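Local atomic coordinates of leucine aminopeptidase 2 (Saccharomyces cerevisiae, PDB entry 2XQ0), a protein that removes N-terminal residues, preferentially from di- and tripeptides, as a zinc-dependent aminopeptidase, and also shows weak epoxide hydrolase activity in vitro. Residues F320-R333 and P389-E401. Numbering follows the deposited sequence. Where two conformers were deposited one is given.
Sequences FWLNEGWTVYLERR and PYEKGFNLLFHLE. With ZN (zinc ion), chain C; BES (2-(3-amino-2-hydroxy-4-phenyl-butyrylamino)-4-methyl-pentanoic acid), chain B.
Phe320 sets CD2 of its ring against CG of Pro389, while CZ meets the phenyl group of the inhibitor bestatin. Trp321, its indole between backbone N and carbonyl carbon (chi1 86°), lays CE3 beside Gly393 and brings CH2 to CD2 of Leu396. At Glu324 the packing reaches the metal site: its CB stands over the Tyr390 ring, 3.8 Å from the centroid, and OE1 binds zinc at 2.2 Å. His301 and His305 of the HExxH helix complete the protein ligands, and Tyr390, the proton donor, gives its OH to O3 of bestatin at 3.0 Å. Gly325 and Gly393 lie where the helices cross at 65°, CA to CA 3.9 Å, and a CB on either would clash. The principle, seen here in an M1 zinc-peptidase domain, is that a glycine on each helix lets the backbones come close, axes 7.1 Å apart. Trp326 offers one indole face to CD1 of Leu397, and Val328 wedges CG2 against the edge of Tyr390 and CG1 against CB of Phe394. Tyr329, a knob among Phe394, Leu397, Phe398 and Glu401, hydrogen-bonds Glu401, though the modelled 2.4 Å from Tyr329 OH to Glu401 OE1 is doubtfully short; Arg344 holds the other carboxylate oxygen. Arg332, its chain stretched out, meets the Glu391 carboxylate with both terminal nitrogens, NH1 to OE1 nearly straight at 171° and NH2 to OE2 at 2.8 Å, and makes a cation-pi contact over the Phe394 face. A leucine in its place would probably leave the buried Glu391 carboxylate without its counter-charge. Arg333 hydrogen-bonds the Tyr329 hydroxyl through NH1, which also salt-bridges Asp411.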
# COMPACT_ATOMS: atom_id res chain seq x y z
N PHE A 320 5.59 2.75 11.63
CA PHE A 320 5.11 2.65 10.25
C PHE A 320 4.58 4.00 9.74
O PHE A 320 4.60 4.26 8.54
CB PHE A 320 4.01 1.59 10.19
CG PHE A 320 3.54 1.26 8.80
CD1 PHE A 320 4.46 0.98 7.79
CD2 PHE A 320 2.18 1.15 8.53
CE1 PHE A 320 4.02 0.65 6.51
CE2 PHE A 320 1.74 0.82 7.25
CZ PHE A 320 2.67 0.57 6.24
N TRP A 321 4.09 4.85 10.65
CA TRP A 321 3.59 6.16 10.24
C TRP A 321 4.64 7.01 9.50
O TRP A 321 4.30 7.82 8.64
CB TRP A 321 2.99 6.93 11.43
CG TRP A 321 3.99 7.72 12.23
CD1 TRP A 321 4.72 7.28 13.30
CD2 TRP A 321 4.35 9.09 12.04
NE1 TRP A 321 5.52 8.29 13.78
CE2 TRP A 321 5.32 9.41 13.02
CE3 TRP A 321 3.96 10.08 11.13
CZ2 TRP A 321 5.89 10.69 13.12
CZ3 TRP A 321 4.53 11.35 11.22
CH2 TRP A 321 5.49 11.64 12.22
N LEU A 322 5.92 6.82 9.83
CA LEU A 322 7.00 7.57 9.18
C LEU A 322 7.03 7.28 7.70
O LEU A 322 7.40 8.13 6.90
CB LEU A 322 8.35 7.24 9.79
CG LEU A 322 8.60 7.85 11.18
CD1 LEU A 322 9.90 7.32 11.79
CD2 LEU A 322 8.61 9.37 11.07
N ASN A 323 6.72 6.04 7.33
CA ASN A 323 6.60 5.68 5.93
C ASN A 323 5.30 6.24 5.38
O ASN A 323 5.31 7.19 4.59
CB ASN A 323 6.62 4.15 5.72
CG ASN A 323 8.03 3.56 5.71
OD1 ASN A 323 8.95 4.08 6.33
ND2 ASN A 323 8.19 2.45 4.99
N GLU A 324 4.17 5.68 5.81
CA GLU A 324 2.89 5.98 5.17
C GLU A 324 2.35 7.40 5.41
O GLU A 324 1.71 7.97 4.54
CB GLU A 324 1.83 4.94 5.54
CG GLU A 324 2.14 3.52 5.05
CD GLU A 324 2.26 3.40 3.53
OE1 GLU A 324 1.80 4.31 2.80
OE2 GLU A 324 2.79 2.38 3.05
N GLY A 325 2.61 7.96 6.59
CA GLY A 325 2.16 9.32 6.88
C GLY A 325 2.89 10.35 6.05
O GLY A 325 2.29 11.24 5.42
N TRP A 326 4.21 10.23 6.00
CA TRP A 326 4.97 11.08 5.09
C TRP A 326 4.51 10.91 3.64
O TRP A 326 4.27 11.91 2.93
CB TRP A 326 6.47 10.75 5.22
CG TRP A 326 7.15 11.62 6.22
CD1 TRP A 326 7.66 11.25 7.43
CD2 TRP A 326 7.40 13.02 6.10
NE1 TRP A 326 8.22 12.33 8.07
CE2 TRP A 326 8.07 13.43 7.26
CE3 TRP A 326 7.13 13.96 5.10
CZ2 TRP A 326 8.46 14.75 7.47
CZ3 TRP A 326 7.52 15.28 5.32
CH2 TRP A 326 8.18 15.66 6.48
N THR A 327 4.38 9.66 3.18
CA THR A 327 3.97 9.40 1.79
C THR A 327 2.64 10.09 1.44
O THR A 327 2.54 10.73 0.41
CB THR A 327 3.89 7.90 1.47
OG1 THR A 327 5.19 7.32 1.70
CG2 THR A 327 3.44 7.64 0.01
N VAL A 328 1.65 9.96 2.31
CA VAL A 328 0.34 10.55 2.06
C VAL A 328 0.51 12.08 2.03
O VAL A 328 -0.09 12.76 1.19
CB VAL A 328 -0.73 10.11 3.13
CG1 VAL A 328 -2.05 10.87 2.92
CG2 VAL A 328 -1.00 8.59 3.04
N TYR A 329 1.33 12.60 2.94
CA TYR A 329 1.64 14.03 2.97
C TYR A 329 2.28 14.47 1.66
O TYR A 329 1.80 15.40 0.97
CB TYR A 329 2.51 14.42 4.19
CG TYR A 329 2.90 15.89 4.14
CD1 TYR A 329 2.01 16.88 4.57
CD2 TYR A 329 4.11 16.28 3.60
CE1 TYR A 329 2.34 18.22 4.48
CE2 TYR A 329 4.44 17.60 3.50
CZ TYR A 329 3.55 18.56 3.93
OH TYR A 329 3.88 19.89 3.82
N LEU A 330 3.35 13.79 1.28
CA LEU A 330 4.03 14.12 0.03
C LEU A 330 3.16 13.97 -1.23
O LEU A 330 3.16 14.83 -2.08
CB LEU A 330 5.32 13.30 -0.12
CG LEU A 330 6.39 13.67 0.93
CD1 LEU A 330 7.56 12.67 0.89
CD2 LEU A 330 6.87 15.12 0.74
N GLU A 331 2.41 12.88 -1.32
CA GLU A 331 1.45 12.62 -2.39
C GLU A 331 0.52 13.82 -2.57
O GLU A 331 0.31 14.31 -3.68
CB GLU A 331 0.62 11.38 -2.03
CG GLU A 331 -0.59 11.07 -2.93
CD GLU A 331 -1.49 9.99 -2.32
OE1 GLU A 331 -1.18 9.46 -1.21
OE2 GLU A 331 -2.53 9.67 -2.94
N ARG A 332 -0.06 14.27 -1.46
CA ARG A 332 -0.97 15.40 -1.48
C ARG A 332 -0.28 16.73 -1.82
O ARG A 332 -0.89 17.58 -2.43
CB ARG A 332 -1.83 15.46 -0.23
CG ARG A 332 -2.81 14.28 -0.17
CD ARG A 332 -3.66 14.26 1.05
NE ARG A 332 -4.52 13.09 1.00
CZ ARG A 332 -4.98 12.44 2.07
NH1 ARG A 332 -4.67 12.85 3.29
NH2 ARG A 332 -5.74 11.37 1.90
N ARG A 333 0.99 16.88 -1.47
CA ARG A 333 1.76 18.04 -1.98
C ARG A 333 1.91 17.99 -3.52
O ARG A 333 1.82 19.01 -4.22
CB ARG A 333 3.13 18.12 -1.29
CG ARG A 333 3.08 18.53 0.19
CD ARG A 333 2.62 19.99 0.39
NE ARG A 333 3.45 20.91 -0.39
CZ ARG A 333 4.64 21.36 0.01
NH1 ARG A 333 5.14 21.01 1.19
NH2 ARG A 333 5.33 22.16 -0.78
N PRO A 389 -1.99 5.06 10.38
CA PRO A 389 -0.66 5.61 10.06
C PRO A 389 -0.70 6.55 8.87
O PRO A 389 0.07 7.52 8.82
CB PRO A 389 0.19 4.36 9.75
CG PRO A 389 -0.80 3.22 9.58
CD PRO A 389 -1.97 3.59 10.47
N TYR A 390 -1.56 6.24 7.90
CA TYR A 390 -1.71 7.07 6.71
C TYR A 390 -2.24 8.45 7.07
O TYR A 390 -1.61 9.46 6.80
CB TYR A 390 -2.68 6.39 5.72
CG TYR A 390 -2.16 5.08 5.14
CD1 TYR A 390 -2.30 3.88 5.83
CD2 TYR A 390 -1.57 5.06 3.89
CE1 TYR A 390 -1.82 2.68 5.29
CE2 TYR A 390 -1.09 3.87 3.34
CZ TYR A 390 -1.21 2.69 4.04
OH TYR A 390 -0.75 1.52 3.48
N GLU A 391 -3.41 8.47 7.68
CA GLU A 391 -4.17 9.71 7.82
C GLU A 391 -3.91 10.46 9.11
O GLU A 391 -3.89 11.68 9.12
CB GLU A 391 -5.67 9.45 7.67
CG GLU A 391 -6.08 8.93 6.28
CD GLU A 391 -5.86 9.95 5.17
OE1 GLU A 391 -5.79 11.17 5.45
OE2 GLU A 391 -5.74 9.53 4.00
N LYS A 392 -3.75 9.76 10.23
CA LYS A 392 -3.32 10.46 11.43
C LYS A 392 -1.89 10.93 11.18
O LYS A 392 -1.50 12.02 11.61
CB LYS A 392 -3.43 9.57 12.69
CG LYS A 392 -3.25 10.35 13.99
CD LYS A 392 -3.30 9.48 15.26
CE LYS A 392 -4.72 9.29 15.80
NZ LYS A 392 -4.75 8.82 17.25
N GLY A 393 -1.11 10.11 10.49
CA GLY A 393 0.25 10.48 10.12
C GLY A 393 0.28 11.74 9.28
O GLY A 393 0.95 12.71 9.62
N PHE A 394 -0.46 11.71 8.17
CA PHE A 394 -0.64 12.90 7.35
C PHE A 394 -1.10 14.12 8.14
O PHE A 394 -0.58 15.22 7.97
CB PHE A 394 -1.66 12.63 6.24
CG PHE A 394 -2.24 13.89 5.68
CD1 PHE A 394 -1.54 14.64 4.76
CD2 PHE A 394 -3.47 14.34 6.11
CE1 PHE A 394 -2.05 15.82 4.27
CE2 PHE A 394 -3.99 15.53 5.62
CZ PHE A 394 -3.29 16.26 4.69
N ASN A 395 -2.10 13.94 9.00
CA ASN A 395 -2.61 15.08 9.76
C ASN A 395 -1.64 15.69 10.75
O ASN A 395 -1.66 16.91 10.99
CB ASN A 395 -3.94 14.75 10.42
CG ASN A 395 -5.11 14.95 9.47
OD1 ASN A 395 -5.44 16.08 9.12
ND2 ASN A 395 -5.69 13.85 9.00
N LEU A 396 -0.77 14.87 11.33
CA LEU A 396 0.27 15.44 12.19
C LEU A 396 1.22 16.30 11.34
O LEU A 396 1.58 17.42 11.74
CB LEU A 396 1.04 14.35 12.93
CG LEU A 396 2.30 14.80 13.64
CD1 LEU A 396 1.98 15.95 14.57
CD2 LEU A 396 2.93 13.63 14.40
N LEU A 397 1.58 15.81 10.16
CA LEU A 397 2.50 16.58 9.30
C LEU A 397 1.87 17.87 8.73
O LEU A 397 2.54 18.89 8.58
CB LEU A 397 3.02 15.71 8.16
CG LEU A 397 3.85 14.52 8.66
CD1 LEU A 397 4.17 13.57 7.53
CD2 LEU A 397 5.12 15.04 9.33
N PHE A 398 0.59 17.78 8.38
CA PHE A 398 -0.15 18.94 7.91
C PHE A 398 -0.27 20.01 9.02
O PHE A 398 -0.22 21.22 8.75
CB PHE A 398 -1.54 18.50 7.41
CG PHE A 398 -2.33 19.63 6.78
CD1 PHE A 398 -1.95 20.15 5.55
CD2 PHE A 398 -3.42 20.18 7.43
CE1 PHE A 398 -2.67 21.21 4.97
CE2 PHE A 398 -4.14 21.22 6.85
CZ PHE A 398 -3.76 21.74 5.62
N HIS A 399 -0.44 19.55 10.26
CA HIS A 399 -0.48 20.44 11.42
C HIS A 399 0.85 21.16 11.59
O HIS A 399 0.89 22.38 11.79
CB HIS A 399 -0.81 19.63 12.68
CG HIS A 399 -0.88 20.46 13.93
ND1 HIS A 399 -1.78 21.49 14.08
CD2 HIS A 399 -0.17 20.40 15.08
CE1 HIS A 399 -1.62 22.04 15.28
NE2 HIS A 399 -0.65 21.40 15.90
N LEU A 400 1.94 20.41 11.50
CA LEU A 400 3.28 20.94 11.61
C LEU A 400 3.58 21.95 10.49
O LEU A 400 4.12 23.02 10.75
CB LEU A 400 4.30 19.80 11.57
CG LEU A 400 4.32 18.93 12.83
CD1 LEU A 400 5.35 17.80 12.73
CD2 LEU A 400 4.57 19.77 14.09
N GLU A 401 3.23 21.59 9.26
CA GLU A 401 3.32 22.51 8.13
C GLU A 401 2.66 23.84 8.50
O GLU A 401 3.24 24.91 8.30
CB GLU A 401 2.61 21.92 6.91
CG GLU A 401 2.60 22.82 5.69
CD GLU A 401 1.66 22.34 4.58
OE1 GLU A 401 1.83 21.18 4.10
OE2 GLU A 401 0.78 23.13 4.18
ZN ZN C . 2.10 3.57 0.71
N2 BES B . 2.93 -0.83 0.13
C1 BES B . 1.69 -0.15 0.45
C6 BES B . 0.56 -1.17 0.62
C7 BES B . 0.85 -2.08 1.80
C8 BES B . 1.27 -1.53 3.00
C12 BES B . 0.72 -3.46 1.67
C9 BES B . 1.55 -2.36 4.08
C11 BES B . 1.00 -4.29 2.75
C10 BES B . 1.41 -3.74 3.96
C2 BES B . 1.31 0.86 -0.64
O2 BES B . 2.32 1.86 -0.90
C3 BES B . 0.06 1.53 -0.19
O3 BES B . 0.05 2.34 0.73
N1 BES B . -0.97 1.10 -0.91
C4 BES B . -2.37 1.49 -0.81
C13 BES B . -2.52 2.55 -1.90
C14 BES B . -3.12 3.85 -1.38
C15 BES B . -2.77 5.00 -2.31
C16 BES B . -2.68 4.15 0.06
C5 BES B . -3.17 0.28 -1.19
O1 BES B . -4.33 0.16 -0.74
O4 BES B . -2.64 -0.57 -1.94